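Endoglycosidase (Bacteroides thetaiotaomicron, PDB 6Q64) probably hydrolyses glycosidic bonds in complex N-glycans, as a glycoside hydrolase of family 18 built on a TIM barrel. Local coordinates at residues Q203-S206 / K212-V215; T244-D249 / N272-E277. The protein carries 1 engineered substitution. All coordinates share one frame; numbering follows the deposited sequence.

Contact 1: residues Q203-S206 / K212-V215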
loop_
_atom_site.group_PDB
_atom_site.type_symbol
_atom_site.label_atom_id
_atom_site.label_comp_id
_atom_site.label_asym_id
_atom_site.label_seq_id
_atom_site.Cartn_x
_atom_site.Cartn_y
_atom_site.Cartn_z
ATOM N N GLN A 203 15.939 3.935 -15.104
ATOM C CA GLN A 203 15.968 2.745 -16.006
ATOM C C GLN A 203 15.147 1.564 -15.475
ATOM O O GLN A 203 14.849 1.509 -14.266
ATOM C CB GLN A 203 17.412 2.388 -16.398
ATOM C CG GLN A 203 18.297 1.682 -15.378
ATOM C CD GLN A 203 19.756 1.847 -15.762
ATOM O OE1 GLN A 203 20.065 2.459 -16.774
ATOM N NE2 GLN A 203 20.678 1.339 -14.954
ATOM N N THR A 204 14.746 0.696 -16.401
ATOM C CA THR A 204 14.104 -0.610 -16.121
ATOM C C THR A 204 14.920 -1.336 -15.069
ATOM O O THR A 204 16.146 -1.357 -15.201
ATOM C CB THR A 204 13.997 -1.504 -17.365
ATOM O OG1 THR A 204 13.295 -0.689 -18.289
ATOM C CG2 THR A 204 13.190 -2.773 -17.206
ATOM N N ILE A 205 14.233 -1.934 -14.108
ATOM C CA ILE A 205 14.846 -2.800 -13.068
ATOM C C ILE A 205 14.851 -4.237 -13.600
ATOM O O ILE A 205 13.764 -4.830 -13.765
ATOM C CB ILE A 205 14.118 -2.630 -11.712
ATOM C CG1 ILE A 205 13.974 -1.157 -11.326
ATOM C CG2 ILE A 205 14.826 -3.403 -10.609
ATOM C CD1 ILE A 205 12.755 -0.895 -10.475
ATOM N N SER A 206 16.057 -4.743 -13.838
ATOM C CA SER A 206 16.390 -6.043 -14.483
ATOM C C SER A 206 17.896 -6.180 -14.444
ATOM O O SER A 206 18.584 -5.170 -14.461
ATOM C CB SER A 206 15.946 -6.127 -15.921
ATOM O OG SER A 206 16.767 -5.313 -16.736
ATOM N N LYS A 212 21.096 -3.120 -9.500
ATOM C CA LYS A 212 21.284 -2.887 -8.034
ATOM C C LYS A 212 19.891 -2.907 -7.425
ATOM O O LYS A 212 19.606 -3.725 -6.539
ATOM C CB LYS A 212 22.150 -1.660 -7.690
ATOM C CG LYS A 212 21.835 -0.369 -8.426
ATOM C CD LYS A 212 22.964 0.647 -8.474
ATOM C CE LYS A 212 22.619 1.723 -9.487
ATOM N NZ LYS A 212 23.337 2.974 -9.188
HETATM N N MSE A 213 18.998 -2.129 -8.039
HETATM C CA MSE A 213 17.589 -2.224 -7.701
HETATM C C MSE A 213 17.043 -3.640 -7.926
HETATM O O MSE A 213 16.047 -4.009 -7.335
HETATM C CB MSE A 213 16.795 -1.149 -8.450
HETATM C CG MSE A 213 15.560 -0.669 -7.680
HETATM SE SE MSE A 213 15.870 -0.086 -5.799
HETATM C CE MSE A 213 16.819 1.388 -6.608
ATOM N N GLN A 214 17.691 -4.461 -8.748
ATOM C CA GLN A 214 17.188 -5.789 -9.045
ATOM C C GLN A 214 17.513 -6.732 -7.884
ATOM O O GLN A 214 16.633 -7.529 -7.496
ATOM C CB GLN A 214 17.782 -6.295 -10.363
ATOM C CG GLN A 214 17.591 -7.788 -10.624
ATOM C CD GLN A 214 16.168 -8.146 -11.035
ATOM O OE1 GLN A 214 15.444 -7.346 -11.640
ATOM N NE2 GLN A 214 15.781 -9.365 -10.713
ATOM N N VAL A 215 18.731 -6.697 -7.356
ATOM C CA VAL A 215 19.109 -7.678 -6.287
ATOM C C VAL A 215 18.574 -7.140 -4.945
ATOM O O VAL A 215 18.389 -7.937 -3.985
ATOM C CB VAL A 215 20.611 -8.048 -6.302
ATOM C CG1 VAL A 215 21.508 -6.853 -6.051
ATOM C CG2 VAL A 215 20.932 -9.192 -5.341
#
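Ile205 and Gln214 carry most of this contact, in which a loop folds back on the first turn of the helix it leads into. The branch methyl CG2 of Ile205 is pressed against the helix backbone, 3.5 Å from Met213 C, and it also touches the backbone N of Gln214. Ile205 CG1 lies anti to the carbonyl carbon (chi1 -50°), which sends the longer arm, CG1 and CD1, past CB and CG of Met213, a selenomethionine in this crystal. The closest approach between these two side chains is 3.7 Å, from Ile205 CG2 to Met213 CB; the bent chain of Met213 then carries the selenium away from the loop.

In the TIM barrel the loop connects helix 211-224 to strand 184-189, which carries the two middle aspartates of the family 18 DxxDxDxE motif, whose final glutamate is an engineered glutamine here. Tyr189 on that strand touches both Ile205 and Met213. With an alanine at Ile205, both arms would be gone and a gap would probably open between loop and helix, leaving the selenomethionine side chain freer to shift.

Gln214 works differently. A bend at chi2 (75°) brings its amide alongside the backbone of Ser206, with OE1 3.3 Å from Ser206 CA. The Ser206 N-H is badly angled for a bond to that oxygen; OE1 lies against the Thr244 hydroxyl, a probable but implausibly short hydrogen bond. Ile205 O is near the same hydroxyl, whose single proton could serve only one oxygen at a time. NE2 bonds to Glu218 on the same helix, a tie that probably limits how the amide can turn.

Contact 2: residues T244-D249 / N272-E277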
loop_
_atom_site.group_PDB
_atom_site.type_symbol
_atom_site.label_atom_id
_atom_site.label_comp_id
_atom_site.label_asym_id
_atom_site.label_seq_id
_atom_site.Cartn_x
_atom_site.Cartn_y
_atom_site.Cartn_z
ATOM N N THR A 244 10.855 -9.073 -13.155
ATOM C CA THR A 244 11.047 -8.485 -11.806
ATOM C C THR A 244 9.648 -8.148 -11.246
ATOM O O THR A 244 9.382 -8.401 -10.061
ATOM C CB THR A 244 12.045 -7.317 -11.865
ATOM O OG1 THR A 244 13.247 -7.662 -12.560
ATOM C CG2 THR A 244 12.455 -6.856 -10.493
ATOM N N SER A 245 8.740 -7.687 -12.095
ATOM C CA SER A 245 7.336 -7.418 -11.722
ATOM C C SER A 245 6.705 -8.654 -11.045
ATOM O O SER A 245 5.811 -8.485 -10.211
ATOM C CB SER A 245 6.539 -6.925 -12.914
ATOM O OG SER A 245 5.866 -7.993 -13.561
ATOM N N LYS A 246 7.109 -9.871 -11.382
ATOM C CA LYS A 246 6.504 -11.071 -10.748
ATOM C C LYS A 246 6.887 -11.124 -9.267
ATOM O O LYS A 246 6.237 -11.840 -8.525
ATOM C CB LYS A 246 6.919 -12.349 -11.476
ATOM C CG LYS A 246 6.363 -12.445 -12.888
ATOM C CD LYS A 246 6.800 -13.675 -13.661
ATOM C CE LYS A 246 6.095 -13.804 -14.996
ATOM N NZ LYS A 246 7.036 -14.244 -16.041
ATOM N N LEU A 247 7.894 -10.372 -8.846
ATOM C CA LEU A 247 8.395 -10.427 -7.450
ATOM C C LEU A 247 7.702 -9.365 -6.579
ATOM O O LEU A 247 7.961 -9.354 -5.334
ATOM C CB LEU A 247 9.905 -10.198 -7.474
ATOM C CG LEU A 247 10.763 -11.326 -8.028
ATOM C CD1 LEU A 247 12.219 -10.987 -7.769
ATOM C CD2 LEU A 247 10.406 -12.681 -7.425
ATOM N N VAL A 248 6.849 -8.549 -7.197
ATOM C CA VAL A 248 6.126 -7.421 -6.562
ATOM C C VAL A 248 4.611 -7.623 -6.652
ATOM O O VAL A 248 4.073 -7.757 -7.758
ATOM C CB VAL A 248 6.562 -6.133 -7.248
ATOM C CG1 VAL A 248 5.688 -4.969 -6.850
ATOM C CG2 VAL A 248 8.015 -5.867 -6.938
ATOM N N ASP A 249 3.933 -7.569 -5.510
ATOM C CA ASP A 249 2.552 -8.067 -5.372
ATOM C C ASP A 249 1.581 -7.002 -5.892
ATOM O O ASP A 249 0.478 -7.404 -6.352
ATOM C CB ASP A 249 2.328 -8.522 -3.932
ATOM C CG ASP A 249 3.241 -9.664 -3.525
ATOM O OD1 ASP A 249 3.182 -10.711 -4.195
ATOM O OD2 ASP A 249 4.019 -9.485 -2.562
ATOM N N ASN A 272 4.114 -4.308 -20.112
ATOM C CA ASN A 272 5.441 -4.829 -19.664
ATOM C C ASN A 272 5.332 -5.495 -18.280
ATOM O O ASN A 272 6.284 -6.209 -17.901
ATOM C CB ASN A 272 6.538 -3.737 -19.614
ATOM C CG ASN A 272 6.357 -2.600 -18.597
ATOM O OD1 ASN A 272 6.979 -2.595 -17.532
ATOM N ND2 ASN A 272 5.582 -1.575 -18.949
ATOM N N LEU A 273 4.277 -5.194 -17.509
ATOM C CA LEU A 273 4.146 -5.628 -16.095
ATOM C C LEU A 273 3.237 -6.841 -16.033
ATOM O O LEU A 273 2.138 -6.738 -16.579
ATOM C CB LEU A 273 3.523 -4.527 -15.239
ATOM C CG LEU A 273 4.270 -3.207 -15.143
ATOM C CD1 LEU A 273 3.440 -2.222 -14.341
ATOM C CD2 LEU A 273 5.640 -3.389 -14.508
ATOM N N ASP A 274 3.665 -7.890 -15.330
ATOM C CA ASP A 274 2.872 -9.132 -15.201
ATOM C C ASP A 274 1.530 -8.703 -14.619
ATOM O O ASP A 274 1.522 -7.916 -13.668
ATOM C CB ASP A 274 3.601 -10.221 -14.412
ATOM C CG ASP A 274 2.862 -11.556 -14.380
ATOM O OD1 ASP A 274 2.652 -12.141 -15.451
ATOM O OD2 ASP A 274 2.495 -12.005 -13.285
ATOM N N ASP A 275 0.445 -9.095 -15.271
ATOM C CA ASP A 275 -0.913 -9.064 -14.690
ATOM C C ASP A 275 -1.251 -7.665 -14.178
ATOM O O ASP A 275 -1.802 -7.538 -13.089
ATOM C CB ASP A 275 -0.974 -10.073 -13.555
ATOM C CG ASP A 275 -2.385 -10.345 -13.082
ATOM O OD1 ASP A 275 -3.374 -10.029 -13.846
ATOM O OD2 ASP A 275 -2.479 -10.858 -11.960
ATOM N N TRP A 276 -0.974 -6.644 -14.960
ATOM C CA TRP A 276 -1.001 -5.263 -14.451
ATOM C C TRP A 276 -2.390 -4.788 -13.993
ATOM O O TRP A 276 -2.446 -4.059 -13.014
ATOM C CB TRP A 276 -0.386 -4.369 -15.498
ATOM C CG TRP A 276 -1.176 -4.249 -16.747
ATOM C CD1 TRP A 276 -1.056 -4.996 -17.875
ATOM C CD2 TRP A 276 -2.155 -3.251 -17.021
ATOM N NE1 TRP A 276 -1.912 -4.540 -18.831
ATOM C CE2 TRP A 276 -2.606 -3.480 -18.341
ATOM C CE3 TRP A 276 -2.727 -2.228 -16.263
ATOM C CZ2 TRP A 276 -3.581 -2.693 -18.939
ATOM C CZ3 TRP A 276 -3.681 -1.431 -16.854
ATOM C CH2 TRP A 276 -4.104 -1.668 -18.170
ATOM N N GLU A 277 -3.465 -5.156 -14.664
ATOM C CA GLU A 277 -4.845 -4.750 -14.290
ATOM C C GLU A 277 -5.166 -5.195 -12.875
ATOM O O GLU A 277 -5.550 -4.329 -12.082
ATOM C CB GLU A 277 -5.911 -5.375 -15.170
ATOM C CG GLU A 277 -5.830 -4.886 -16.604
ATOM C CD GLU A 277 -5.336 -5.918 -17.602
ATOM O OE1 GLU A 277 -4.324 -6.572 -17.294
ATOM O OE2 GLU A 277 -5.975 -6.044 -18.673
#
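Ser245 and Leu273 bring their CA atoms to within 5.7 Å of each other, where a type I beta turn running from Ser245 to Val248 meets the extended backbone of Leu273 and Asp274. The turn is held by its own backbone bond, Val248 N to Ser245 O, and offers a side chain to the opposing segment: Asp274 N donates to Ser245 OG at 2.8 Å, with an N-H...O angle of 160°. That hydroxyl is also bonded to the carbonyl oxygen of Thr242, one turn back. The hydroxyl thus joins its own helical turn to the segment 272-277, and its partners may account for a chi1 of 94°, well off the usual staggered value.

Both segments run on into strands of the TIM barrel. Segment 244-249 leads into strand 251-254; the other passes through the short helix 276-279 into strand 280-285, the neighbour of 251-254 in the parallel sheet. The contact thus ties together the approaches to two adjacent strands. Beside the polar bond, Leu273 CD2 rests 4.0 Å from Ser245 CB, and the leucine side chain also touches Leu240, Tyr251 and Tyr253. The hydroxyl of Tyr251 is hydrogen-bonded to the carbonyl oxygen of Asp274.

Lys246, which is exposed, meets Asp274 with the side chains crossing at about a right angle. The aliphatic chain of the lysine does the touching: its CG lies 3.9 Å from Asp274 CB, and its CE reaches toward OD1. The ammonium group forms its salt bridge with Glu243, and Lys246 NZ stays 4.9 Å from Asp274 OD1, where any attraction is likely to be a general electrostatic one.

Contact 1 is mostly buried although it lies farther from the chain's centre than contact 2, and it combines isoleucine packing with a glutamine amide laid against backbone, where a loop meets the helix that follows it. Contact 2 is only partly buried: it has a hydroxyl-to-amide bond beside a leucine, and a lysine and an aspartate that are more exposed. The first stays within a single connection of the barrel, whereas the second joins two successive ones. Their centres lie about 14 Å apart, and Thr244, of the segment 244-249, is where they touch; along the chain contact 1 closes before contact 2 opens.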